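Local coordinates for protein D-ribulose-5-phosphate 3-epimerase, putative (Plasmodium falciparum, PDB 1TQX) that probably interconverts D-ribulose 5-phosphate and D-xylulose 5-phosphate as a metal-dependent epimerase built on a TIM barrel, at residues Leu182-Thr187 against Lys211-Thr216; Thr202-Ala207 against Asp215-Ser220; Asp159-Val164 against Thr187-Ser192. All coordinates share one frame; numbering follows the deposited sequence.

Contact 1 (Leu182-Thr187 against Lys211-Thr216)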
ATOM      1  N   LEU A 182       6.707   9.268   2.645  1.00 21.53           N
ATOM      2  CA  LEU A 182       6.918   9.645   1.252  1.00 22.40           C
ATOM      3  C   LEU A 182       6.528  11.094   0.983  1.00 23.58           C
ATOM      4  O   LEU A 182       5.431  11.533   1.338  1.00 23.96           O
ATOM      5  CB  LEU A 182       6.120   8.729   0.307  1.00 21.37           C
ATOM      6  CG  LEU A 182       6.781   7.423  -0.155  1.00 21.55           C
ATOM      7  CD1 LEU A 182       8.073   7.747  -0.916  1.00 21.35           C
ATOM      8  CD2 LEU A 182       7.084   6.537   1.042  1.00 20.28           C
ATOM      9  N   ASN A 183       7.442  11.839   0.373  1.00 22.86           N
ATOM     10  CA  ASN A 183       7.184  13.224   0.003  1.00 22.78           C
ATOM     11  C   ASN A 183       7.837  13.405  -1.364  1.00 22.64           C
ATOM     12  O   ASN A 183       8.297  12.423  -1.950  1.00 22.71           O
ATOM     13  CB  ASN A 183       7.741  14.195   1.060  1.00 21.95           C
ATOM     14  CG  ASN A 183       9.207  13.968   1.364  1.00 24.93           C
ATOM     15  OD1 ASN A 183       9.655  14.176   2.495  1.00 27.66           O
ATOM     16  ND2 ASN A 183       9.964  13.555   0.364  1.00 18.66           N
ATOM     17  N   ILE A 184       7.884  14.621  -1.894  1.00 22.84           N
ATOM     18  CA  ILE A 184       8.469  14.796  -3.226  1.00 21.99           C
ATOM     19  C   ILE A 184       9.890  14.243  -3.341  1.00 22.79           C
ATOM     20  O   ILE A 184      10.201  13.509  -4.285  1.00 21.45           O
ATOM     21  CB  ILE A 184       8.437  16.284  -3.661  1.00 21.51           C
ATOM     22  CG1 ILE A 184       6.993  16.683  -3.981  1.00 23.02           C
ATOM     23  CG2 ILE A 184       9.334  16.508  -4.886  1.00 18.95           C
ATOM     24  CD1 ILE A 184       6.809  18.149  -4.345  1.00 24.67           C
ATOM     25  N   GLU A 185      10.742  14.563  -2.373  1.00 22.97           N
ATOM     26  CA  GLU A 185      12.125  14.103  -2.411  1.00 25.04           C
ATOM     27  C   GLU A 185      12.315  12.603  -2.201  1.00 24.95           C
ATOM     28  O   GLU A 185      13.121  11.979  -2.898  1.00 22.91           O
ATOM     29  CB  GLU A 185      12.973  14.864  -1.389  1.00 27.80           C
ATOM     30  CG  GLU A 185      14.468  14.586  -1.536  1.00 33.10           C
ATOM     31  CD  GLU A 185      15.325  15.347  -0.544  1.00 34.74           C
ATOM     32  OE1 GLU A 185      16.563  15.266  -0.663  1.00 37.73           O
ATOM     33  OE2 GLU A 185      14.770  16.018   0.350  1.00 35.39           O
ATOM     34  N   THR A 186      11.597  12.017  -1.244  1.00 23.89           N
ATOM     35  CA  THR A 186      11.749  10.586  -0.994  1.00 24.34           C
ATOM     36  C   THR A 186      11.032   9.740  -2.046  1.00 23.43           C
ATOM     37  O   THR A 186      11.293   8.541  -2.169  1.00 24.89           O
ATOM     38  CB  THR A 186      11.292  10.191   0.431  1.00 23.57           C
ATOM     39  OG1 THR A 186       9.917  10.539   0.622  1.00 25.29           O
ATOM     40  CG2 THR A 186      12.150  10.918   1.474  1.00 24.76           C
ATOM     41  N   THR A 187      10.137  10.360  -2.810  1.00 23.31           N
ATOM     42  CA  THR A 187       9.457   9.636  -3.877  1.00 23.07           C
ATOM     43  C   THR A 187      10.485   9.471  -5.000  1.00 24.19           C
ATOM     44  O   THR A 187      10.602   8.401  -5.601  1.00 23.50           O
ATOM     45  CB  THR A 187       8.226  10.407  -4.412  1.00 23.26           C
ATOM     46  OG1 THR A 187       7.157  10.343  -3.457  1.00 21.73           O
ATOM     47  CG2 THR A 187       7.752   9.808  -5.726  1.00 21.83           C
ATOM     48  N   LYS A 211      -2.593  18.762  -5.839  1.00 26.02           N
ATOM     49  CA  LYS A 211      -2.415  18.301  -7.208  1.00 28.45           C
ATOM     50  C   LYS A 211      -0.969  18.461  -7.661  1.00 27.63           C
ATOM     51  O   LYS A 211      -0.440  17.608  -8.380  1.00 28.08           O
ATOM     52  CB  LYS A 211      -3.354  19.047  -8.159  1.00 29.02           C
ATOM     53  CG  LYS A 211      -3.338  18.478  -9.567  1.00 32.96           C
ATOM     54  CD  LYS A 211      -4.477  19.013 -10.408  1.00 36.43           C
ATOM     55  CE  LYS A 211      -4.366  18.504 -11.837  1.00 38.36           C
ATOM     56  NZ  LYS A 211      -4.248  17.024 -11.889  1.00 40.39           N
ATOM     57  N   TYR A 212      -0.333  19.552  -7.241  1.00 28.69           N
ATOM     58  CA  TYR A 212       1.067  19.793  -7.591  1.00 27.60           C
ATOM     59  C   TYR A 212       1.932  18.657  -7.054  1.00 26.00           C
ATOM     60  O   TYR A 212       2.775  18.125  -7.767  1.00 26.28           O
ATOM     61  CB  TYR A 212       1.552  21.122  -6.994  1.00 27.95           C
ATOM     62  CG  TYR A 212       3.061  21.250  -6.934  1.00 28.08           C
ATOM     63  CD1 TYR A 212       3.815  21.444  -8.088  1.00 28.85           C
ATOM     64  CD2 TYR A 212       3.734  21.155  -5.719  1.00 28.39           C
ATOM     65  CE1 TYR A 212       5.216  21.536  -8.032  1.00 27.70           C
ATOM     66  CE2 TYR A 212       5.122  21.247  -5.649  1.00 27.84           C
ATOM     67  CZ  TYR A 212       5.857  21.436  -6.807  1.00 28.79           C
ATOM     68  OH  TYR A 212       7.231  21.504  -6.726  1.00 27.54           O
ATOM     69  N   VAL A 213       1.726  18.300  -5.789  1.00 25.10           N
ATOM     70  CA  VAL A 213       2.503  17.229  -5.174  1.00 24.51           C
ATOM     71  C   VAL A 213       2.279  15.892  -5.883  1.00 23.71           C
ATOM     72  O   VAL A 213       3.234  15.177  -6.195  1.00 24.84           O
ATOM     73  CB  VAL A 213       2.162  17.071  -3.674  1.00 23.83           C
ATOM     74  CG1 VAL A 213       2.904  15.868  -3.098  1.00 23.15           C
ATOM     75  CG2 VAL A 213       2.547  18.342  -2.915  1.00 24.73           C
ATOM     76  N   ILE A 214       1.019  15.558  -6.136  1.00 23.14           N
ATOM     77  CA  ILE A 214       0.680  14.313  -6.817  1.00 22.26           C
ATOM     78  C   ILE A 214       1.316  14.226  -8.208  1.00 22.82           C
ATOM     79  O   ILE A 214       1.950  13.224  -8.540  1.00 22.20           O
ATOM     80  CB  ILE A 214      -0.864  14.157  -6.946  1.00 21.62           C
ATOM     81  CG1 ILE A 214      -1.471  13.926  -5.555  1.00 21.84           C
ATOM     82  CG2 ILE A 214      -1.212  13.000  -7.889  1.00 21.05           C
ATOM     83  CD1 ILE A 214      -2.990  13.880  -5.546  1.00 23.47           C
ATOM     84  N   ASP A 215       1.152  15.270  -9.021  1.00 23.41           N
ATOM     85  CA  ASP A 215       1.726  15.262 -10.368  1.00 23.42           C
ATOM     86  C   ASP A 215       3.252  15.197 -10.337  1.00 24.11           C
ATOM     87  O   ASP A 215       3.869  14.461 -11.114  1.00 23.93           O
ATOM     88  CB  ASP A 215       1.295  16.508 -11.158  1.00 24.11           C
ATOM     89  CG  ASP A 215      -0.205  16.567 -11.393  1.00 26.98           C
ATOM     90  OD1 ASP A 215      -0.871  15.517 -11.280  1.00 28.76           O
ATOM     91  OD2 ASP A 215      -0.720  17.661 -11.703  1.00 28.04           O
ATOM     92  N   THR A 216       3.859  15.977  -9.448  1.00 24.15           N
ATOM     93  CA  THR A 216       5.312  15.995  -9.338  1.00 24.88           C
ATOM     94  C   THR A 216       5.810  14.595  -9.015  1.00 24.63           C
ATOM     95  O   THR A 216       6.786  14.121  -9.603  1.00 23.81           O
ATOM     96  CB  THR A 216       5.780  16.964  -8.232  1.00 25.66           C
ATOM     97  OG1 THR A 216       5.401  18.302  -8.579  1.00 25.25           O
ATOM     98  CG2 THR A 216       7.290  16.895  -8.057  1.00 25.24           C
TER

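Contact 2 (Thr202-Ala207 against Asp215-Ser220). With SO4 (sulfate ion), chain C.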
ATOM      1  N   THR A 202       0.625  12.379   4.864  1.00 23.48           N
ATOM      2  CA  THR A 202       0.857  13.752   5.276  1.00 25.54           C
ATOM      3  C   THR A 202       1.238  14.706   4.145  1.00 24.68           C
ATOM      4  O   THR A 202       0.672  15.798   4.032  1.00 26.69           O
ATOM      5  CB  THR A 202       1.967  13.816   6.342  1.00 27.62           C
ATOM      6  OG1 THR A 202       1.642  12.940   7.429  1.00 31.77           O
ATOM      7  CG2 THR A 202       2.114  15.234   6.870  1.00 29.78           C
ATOM      8  N   SER A 203       2.186  14.294   3.307  1.00 23.30           N
ATOM      9  CA  SER A 203       2.665  15.141   2.215  1.00 24.92           C
ATOM     10  C   SER A 203       1.609  15.545   1.193  1.00 25.11           C
ATOM     11  O   SER A 203       1.788  16.528   0.470  1.00 24.28           O
ATOM     12  CB  SER A 203       3.848  14.472   1.502  1.00 24.32           C
ATOM     13  OG  SER A 203       3.445  13.373   0.708  1.00 28.91           O
ATOM     14  N   ILE A 204       0.519  14.787   1.119  1.00 23.93           N
ATOM     15  CA  ILE A 204      -0.547  15.113   0.183  1.00 22.47           C
ATOM     16  C   ILE A 204      -1.712  15.812   0.888  1.00 23.49           C
ATOM     17  O   ILE A 204      -2.139  16.890   0.472  1.00 22.04           O
ATOM     18  CB  ILE A 204      -1.059  13.846  -0.549  1.00 22.34           C
ATOM     19  CG1 ILE A 204       0.011  13.361  -1.536  1.00 22.01           C
ATOM     20  CG2 ILE A 204      -2.353  14.148  -1.289  1.00 22.71           C
ATOM     21  CD1 ILE A 204      -0.353  12.074  -2.276  1.00 22.07           C
ATOM     22  N   PHE A 205      -2.215  15.215   1.969  1.00 24.06           N
ATOM     23  CA  PHE A 205      -3.346  15.808   2.678  1.00 26.57           C
ATOM     24  C   PHE A 205      -3.043  17.095   3.447  1.00 28.37           C
ATOM     25  O   PHE A 205      -3.965  17.812   3.836  1.00 30.34           O
ATOM     26  CB  PHE A 205      -3.998  14.772   3.603  1.00 24.66           C
ATOM     27  CG  PHE A 205      -4.774  13.717   2.860  1.00 24.47           C
ATOM     28  CD1 PHE A 205      -4.235  12.456   2.638  1.00 22.67           C
ATOM     29  CD2 PHE A 205      -6.030  14.016   2.321  1.00 21.84           C
ATOM     30  CE1 PHE A 205      -4.933  11.499   1.879  1.00 24.98           C
ATOM     31  CE2 PHE A 205      -6.732  13.069   1.563  1.00 23.67           C
ATOM     32  CZ  PHE A 205      -6.181  11.811   1.342  1.00 20.80           C
ATOM     33  N   ASN A 206      -1.766  17.391   3.668  1.00 29.67           N
ATOM     34  CA  ASN A 206      -1.398  18.623   4.363  1.00 29.35           C
ATOM     35  C   ASN A 206      -0.647  19.546   3.410  1.00 28.70           C
ATOM     36  O   ASN A 206      -0.054  20.537   3.827  1.00 28.41           O
ATOM     37  CB  ASN A 206      -0.528  18.322   5.589  1.00 31.84           C
ATOM     38  CG  ASN A 206      -1.278  17.548   6.659  1.00 36.09           C
ATOM     39  OD1 ASN A 206      -2.365  17.949   7.085  1.00 39.11           O
ATOM     40  ND2 ASN A 206      -0.699  16.439   7.103  1.00 38.91           N
ATOM     41  N   ALA A 207      -0.687  19.218   2.124  1.00 27.73           N
ATOM     42  CA  ALA A 207      -0.003  20.014   1.113  1.00 27.60           C
ATOM     43  C   ALA A 207      -0.707  21.337   0.851  1.00 29.11           C
ATOM     44  O   ALA A 207      -1.921  21.466   1.049  1.00 27.33           O
ATOM     45  CB  ALA A 207       0.105  19.230  -0.185  1.00 27.38           C
ATOM     46  N   ASP A 215       1.152  15.270  -9.021  1.00 23.41           N
ATOM     47  CA  ASP A 215       1.726  15.262 -10.368  1.00 23.42           C
ATOM     48  C   ASP A 215       3.252  15.197 -10.337  1.00 24.11           C
ATOM     49  O   ASP A 215       3.869  14.461 -11.114  1.00 23.93           O
ATOM     50  CB  ASP A 215       1.295  16.508 -11.158  1.00 24.11           C
ATOM     51  CG  ASP A 215      -0.205  16.567 -11.393  1.00 26.98           C
ATOM     52  OD1 ASP A 215      -0.871  15.517 -11.280  1.00 28.76           O
ATOM     53  OD2 ASP A 215      -0.720  17.661 -11.703  1.00 28.04           O
ATOM     54  N   THR A 216       3.859  15.977  -9.448  1.00 24.15           N
ATOM     55  CA  THR A 216       5.312  15.995  -9.338  1.00 24.88           C
ATOM     56  C   THR A 216       5.810  14.595  -9.015  1.00 24.63           C
ATOM     57  O   THR A 216       6.786  14.121  -9.603  1.00 23.81           O
ATOM     58  CB  THR A 216       5.780  16.964  -8.232  1.00 25.66           C
ATOM     59  OG1 THR A 216       5.401  18.302  -8.579  1.00 25.25           O
ATOM     60  CG2 THR A 216       7.290  16.895  -8.057  1.00 25.24           C
ATOM     61  N   MET A 217       5.135  13.936  -8.077  1.00 23.56           N
ATOM     62  CA  MET A 217       5.510  12.584  -7.680  1.00 23.60           C
ATOM     63  C   MET A 217       5.387  11.604  -8.847  1.00 23.04           C
ATOM     64  O   MET A 217       6.284  10.802  -9.091  1.00 24.21           O
ATOM     65  CB  MET A 217       4.617  12.085  -6.531  1.00 25.56           C
ATOM     66  CG  MET A 217       4.806  12.782  -5.182  1.00 23.93           C
ATOM     67  SD  MET A 217       3.622  12.131  -3.950  1.00 23.82           S
ATOM     68  CE  MET A 217       4.420  12.581  -2.403  1.00 22.76           C
ATOM     69  N   ARG A 218       4.273  11.667  -9.567  1.00 22.94           N
ATOM     70  CA  ARG A 218       4.063  10.739 -10.671  1.00 24.27           C
ATOM     71  C   ARG A 218       5.114  10.895 -11.761  1.00 24.96           C
ATOM     72  O   ARG A 218       5.670   9.905 -12.235  1.00 24.36           O
ATOM     73  CB  ARG A 218       2.659  10.915 -11.264  1.00 24.23           C
ATOM     74  CG  ARG A 218       2.271   9.862 -12.305  1.00 28.72           C
ATOM     75  CD  ARG A 218       0.775   9.945 -12.598  1.00 34.18           C
ATOM     76  NE  ARG A 218       0.385  11.343 -12.736  1.00 39.71           N
ATOM     77  CZ  ARG A 218      -0.625  11.915 -12.091  1.00 37.32           C
ATOM     78  NH1 ARG A 218      -1.378  11.216 -11.249  1.00 37.40           N
ATOM     79  NH2 ARG A 218      -0.863  13.204 -12.274  1.00 37.37           N
ATOM     80  N   VAL A 219       5.392  12.132 -12.156  1.00 24.90           N
ATOM     81  CA  VAL A 219       6.388  12.365 -13.196  1.00 26.46           C
ATOM     82  C   VAL A 219       7.745  11.804 -12.784  1.00 24.79           C
ATOM     83  O   VAL A 219       8.429  11.181 -13.589  1.00 25.93           O
ATOM     84  CB  VAL A 219       6.537  13.873 -13.513  1.00 26.23           C
ATOM     85  CG1 VAL A 219       7.644  14.088 -14.550  1.00 29.24           C
ATOM     86  CG2 VAL A 219       5.221  14.420 -14.045  1.00 28.86           C
ATOM     87  N   SER A 220       8.124  12.007 -11.525  1.00 26.37           N
ATOM     88  CA  SER A 220       9.403  11.513 -11.032  1.00 25.24           C
ATOM     89  C   SER A 220       9.489   9.992 -11.096  1.00 26.35           C
ATOM     90  O   SER A 220      10.568   9.439 -11.314  1.00 25.23           O
ATOM     91  CB  SER A 220       9.650  11.987  -9.598  1.00 28.02           C
ATOM     92  OG  SER A 220       8.783  11.338  -8.683  1.00 29.45           O
TER
HETATM   93  S   SO4 C2224       2.932   9.211   5.969  1.00 34.29           S
HETATM   94  O1  SO4 C2224       2.278   8.827   4.704  1.00 37.64           O
HETATM   95  O2  SO4 C2224       3.377   8.000   6.682  1.00 36.30           O
HETATM   96  O3  SO4 C2224       4.111  10.036   5.678  1.00 38.65           O
HETATM   97  O4  SO4 C2224       1.984   9.980   6.803  1.00 36.07           O

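Contact 3 (Asp159-Val164 against Thr187-Ser192)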
ATOM      1  N   ASP A 159      17.403   3.582   4.529  1.00 30.45           N
ATOM      2  CA  ASP A 159      18.065   2.283   4.535  1.00 31.62           C
ATOM      3  C   ASP A 159      17.183   1.133   4.033  1.00 30.26           C
ATOM      4  O   ASP A 159      17.627  -0.010   3.965  1.00 27.48           O
ATOM      5  CB  ASP A 159      18.604   1.977   5.938  1.00 36.53           C
ATOM      6  CG  ASP A 159      17.505   1.800   6.967  1.00 41.28           C
ATOM      7  OD1 ASP A 159      16.457   2.471   6.856  1.00 43.79           O
ATOM      8  OD2 ASP A 159      17.704   1.001   7.906  1.00 44.97           O
ATOM      9  N   MET A 160      15.940   1.439   3.673  1.00 28.62           N
ATOM     10  CA  MET A 160      15.032   0.416   3.151  1.00 28.53           C
ATOM     11  C   MET A 160      15.144   0.339   1.629  1.00 28.48           C
ATOM     12  O   MET A 160      14.580  -0.560   1.004  1.00 28.35           O
ATOM     13  CB  MET A 160      13.580   0.737   3.539  1.00 27.67           C
ATOM     14  CG  MET A 160      13.285   0.611   5.026  1.00 27.42           C
ATOM     15  SD  MET A 160      13.430  -1.090   5.601  1.00 27.79           S
ATOM     16  CE  MET A 160      15.105  -1.119   6.308  1.00 27.52           C
ATOM     17  N   MET A 161      15.880   1.273   1.031  1.00 27.34           N
ATOM     18  CA  MET A 161      16.014   1.286  -0.421  1.00 28.23           C
ATOM     19  C   MET A 161      16.693   0.046  -0.988  1.00 27.45           C
ATOM     20  O   MET A 161      16.498  -0.292  -2.155  1.00 27.70           O
ATOM     21  CB  MET A 161      16.750   2.548  -0.879  1.00 28.65           C
ATOM     22  CG  MET A 161      15.963   3.826  -0.653  1.00 27.34           C
ATOM     23  SD  MET A 161      14.300   3.762  -1.371  1.00 28.63           S
ATOM     24  CE  MET A 161      13.342   3.176   0.041  1.00 25.67           C
ATOM     25  N   GLY A 162      17.485  -0.628  -0.162  1.00 28.56           N
ATOM     26  CA  GLY A 162      18.152  -1.834  -0.613  1.00 27.49           C
ATOM     27  C   GLY A 162      17.124  -2.898  -0.956  1.00 28.33           C
ATOM     28  O   GLY A 162      17.299  -3.658  -1.910  1.00 27.08           O
ATOM     29  N   LYS A 163      16.042  -2.950  -0.180  1.00 27.30           N
ATOM     30  CA  LYS A 163      14.983  -3.928  -0.418  1.00 26.75           C
ATOM     31  C   LYS A 163      14.321  -3.652  -1.759  1.00 26.94           C
ATOM     32  O   LYS A 163      14.034  -4.577  -2.523  1.00 26.77           O
ATOM     33  CB  LYS A 163      13.925  -3.869   0.692  1.00 26.03           C
ATOM     34  CG  LYS A 163      14.454  -4.169   2.083  1.00 26.04           C
ATOM     35  CD  LYS A 163      13.317  -4.238   3.082  1.00 25.05           C
ATOM     36  CE  LYS A 163      13.822  -4.506   4.492  1.00 25.41           C
ATOM     37  NZ  LYS A 163      12.679  -4.576   5.457  1.00 22.98           N
ATOM     38  N   VAL A 164      14.075  -2.373  -2.033  1.00 26.57           N
ATOM     39  CA  VAL A 164      13.448  -1.959  -3.283  1.00 25.57           C
ATOM     40  C   VAL A 164      14.303  -2.359  -4.488  1.00 26.67           C
ATOM     41  O   VAL A 164      13.788  -2.928  -5.450  1.00 25.53           O
ATOM     42  CB  VAL A 164      13.205  -0.427  -3.303  1.00 25.61           C
ATOM     43  CG1 VAL A 164      12.553  -0.012  -4.623  1.00 23.28           C
ATOM     44  CG2 VAL A 164      12.310  -0.024  -2.127  1.00 25.40           C
ATOM     45  N   THR A 187      10.137  10.360  -2.810  1.00 23.31           N
ATOM     46  CA  THR A 187       9.457   9.636  -3.877  1.00 23.07           C
ATOM     47  C   THR A 187      10.485   9.471  -5.000  1.00 24.19           C
ATOM     48  O   THR A 187      10.602   8.401  -5.601  1.00 23.50           O
ATOM     49  CB  THR A 187       8.226  10.407  -4.412  1.00 23.26           C
ATOM     50  OG1 THR A 187       7.157  10.343  -3.457  1.00 21.73           O
ATOM     51  CG2 THR A 187       7.752   9.808  -5.726  1.00 21.83           C
ATOM     52  N   GLU A 188      11.237  10.534  -5.275  1.00 26.15           N
ATOM     53  CA  GLU A 188      12.256  10.478  -6.319  1.00 27.46           C
ATOM     54  C   GLU A 188      13.293   9.428  -5.939  1.00 26.25           C
ATOM     55  O   GLU A 188      13.735   8.651  -6.780  1.00 26.70           O
ATOM     56  CB  GLU A 188      12.943  11.836  -6.498  1.00 31.75           C
ATOM     57  CG  GLU A 188      13.875  11.871  -7.715  1.00 37.30           C
ATOM     58  CD  GLU A 188      14.501  13.237  -7.972  1.00 42.07           C
ATOM     59  OE1 GLU A 188      15.229  13.371  -8.981  1.00 43.98           O
ATOM     60  OE2 GLU A 188      14.274  14.170  -7.173  1.00 41.30           O
ATOM     61  N   ILE A 189      13.682   9.411  -4.670  1.00 26.70           N
ATOM     62  CA  ILE A 189      14.654   8.435  -4.197  1.00 25.88           C
ATOM     63  C   ILE A 189      14.104   7.015  -4.345  1.00 26.18           C
ATOM     64  O   ILE A 189      14.802   6.116  -4.818  1.00 25.82           O
ATOM     65  CB  ILE A 189      15.006   8.669  -2.715  1.00 26.59           C
ATOM     66  CG1 ILE A 189      15.822   9.958  -2.567  1.00 28.77           C
ATOM     67  CG2 ILE A 189      15.773   7.470  -2.166  1.00 25.78           C
ATOM     68  CD1 ILE A 189      16.125  10.323  -1.122  1.00 28.55           C
ATOM     69  N   SER A 190      12.855   6.813  -3.932  1.00 23.73           N
ATOM     70  CA  SER A 190      12.247   5.489  -4.024  1.00 23.57           C
ATOM     71  C   SER A 190      12.141   5.009  -5.467  1.00 23.54           C
ATOM     72  O   SER A 190      12.445   3.857  -5.768  1.00 25.32           O
ATOM     73  CB  SER A 190      10.865   5.498  -3.364  1.00 21.79           C
ATOM     74  OG  SER A 190      10.981   5.695  -1.964  1.00 21.71           O
ATOM     75  N   ALA A 191      11.717   5.894  -6.361  1.00 23.23           N
ATOM     76  CA  ALA A 191      11.585   5.535  -7.764  1.00 24.51           C
ATOM     77  C   ALA A 191      12.936   5.194  -8.404  1.00 26.24           C
ATOM     78  O   ALA A 191      13.010   4.331  -9.281  1.00 27.10           O
ATOM     79  CB  ALA A 191      10.910   6.673  -8.534  1.00 23.99           C
ATOM     80  N   SER A 192      14.001   5.860  -7.963  1.00 27.04           N
ATOM     81  CA  SER A 192      15.330   5.613  -8.522  1.00 28.09           C
ATOM     82  C   SER A 192      15.809   4.206  -8.189  1.00 28.76           C
ATOM     83  O   SER A 192      16.687   3.659  -8.864  1.00 28.97           O
ATOM     84  CB  SER A 192      16.341   6.645  -8.001  1.00 28.92           C
ATOM     85  OG  SER A 192      16.713   6.388  -6.657  1.00 28.94           O
TER

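Contact 1 (Leu182-Thr187 against Lys211-Thr216)
The phenol ring of Tyr212 meets Ile184 obliquely, with CD1 of the isoleucine 3.8 Å from ring atom CE2, while one face of the ring has Thr216 OG1 above it, 3.3 Å from the ring plane and offset toward the rim. That hydroxyl is fixed there by its own helix: it bonds to Tyr212 O at 2.8 Å, and Thr216 N reaches the same oxygen from the opposite face of the carbonyl plane. A chi1 of -64° sets OG1 beside the backbone N and leaves methyl CG2 of Thr216 anti to it, turned to the isoleucine and 3.8 Å from Ile184 CG2. Ile184 thus sends both branches across, CG2 to the threonine and the extended CG1-CD1 arm between threonine and tyrosine, crossing each side chain at about a right angle. Val213 CG1 backs this arm at 4.3 Å from Ile184 CG1. No hydrogen bond crosses; the packing is mainly carbon on carbon, near the surface. Asn183 O, at the N-cap, accepts from both N and OG1 of Thr187. Helices 184-193 and 210-223 pack side by side in the outer helical layer of the TIM barrel; Val213 also touches Ile204 of helix 202-205, and Thr187 rests on Ile198 of strand 197-200.

Contact 2 (Thr202-Ala207 against Asp215-Ser220)
Met217 reaches from helix 210-223 to the short helix 202-205 and lays its terminal methyl against Ser203, CE standing 3.4 Å from Ser203 OG. An extended chain makes the span possible: beyond CG the torsions stay near trans (chi2 177°, chi3 159°), so the thioether ends far from its own backbone. This is van der Waals packing against an oxygen whose hydrogen bond goes to Leu182 O, in the loop before helix 184-193. Beside it the sulfur faces a purely apolar neighbour, Ile204 CD1, 4.3 Å from Met217 SD. Ile204 continues inward to Ile8 and Pro10 of strand 7-10, and Met217 also touches Ile8. In the TIM barrel of this epimerase family, strand 197-200 is the eighth strand, and the short helix after it precedes the last large helix, 210-223; the methionine therefore ties the extra helix to the outer one over the seam where the last strand meets the first. The N-terminal end of the short helix probably serves the substrate pocket. Thr202, a predicted substrate-binding residue, holds a sulfate ion, probably from the crystallisation liquor, through OG1, 3.0 Å from sulfate O4, and more weakly through its N, 3.4 Å from the same O4. Gly153 N binds the sulfate too, an arrangement consistent with a site for the substrate's phosphate. On the outer helix, Ser220 OG turns back to Met217 O at 2.6 Å, and Arg218 pairs with Asp215 and Glu33.

Contact 3 (Asp159-Val164 against Thr187-Ser192)
Ile189 O takes the hydroxyl of Ser192 at 2.7 Å from OG, the donor tilted 25° from the carbonyl plane, and receives a second, weak bond from Ser192 N; this grip lies within helix 184-193, whose neighbouring residues Ile189 and Ser190 meet Met161 of helix 161-170. The methionine carries the contact. Its chain bends at chi2 (-53°) and again at chi3 (93°), folding the thioether so that several of its atoms face the partner helix instead of a single extended end. CG packs on Ile189 CG2 at 4.0 Å, the two side chains crossing at about a right angle. Further along, SD settles over the backbone of Ser190, 3.8 Å from its CA, and lies 3.9 Å from its OG, with CE near that oxygen as well. The serine hydroxyl is bonded within its own helix to Thr186 O, so its meeting with the thioether is packing. Both helices belong to the outer layer of the TIM barrel: helix 161-170, strand 175-179 and helix 184-193 follow one another, an alpha-beta-alpha run whose two helices lie adjacent outside the barrel wall. Val164, one turn on from Met161, brings its CG1 to 4.0 Å from Ser190 O, and also touches Ile176 and Val178 of strand 175-179. Ser190 rests on Val178 too, while Phe156 from a loop packs against both Met161 and Ser190.

Helix 184-193 joins two of the interfaces: its first turn packs on helix 210-223 in contact 1 and its next turns on helix 161-170 in contact 3, the segments overlapping at Thr187 and the centres lying about 14 Å apart. Contacts 1 and 2 are much closer, about 3 Å between centres, and their segments overlap at Asp215-Thr216. They join where Leu182 O and Ser203 OG are 2.8 Å apart, and Met217 CE lies 3.7 Å from Thr187 OG1. Contact 2 reaches the probable phosphate site through Thr202 and the sulfate, whereas the zinc ion, held by His36, Asp38, His70 and Asp179, is about 13 Å from the Ile204 side chain and about 14 Å from that of Ser190.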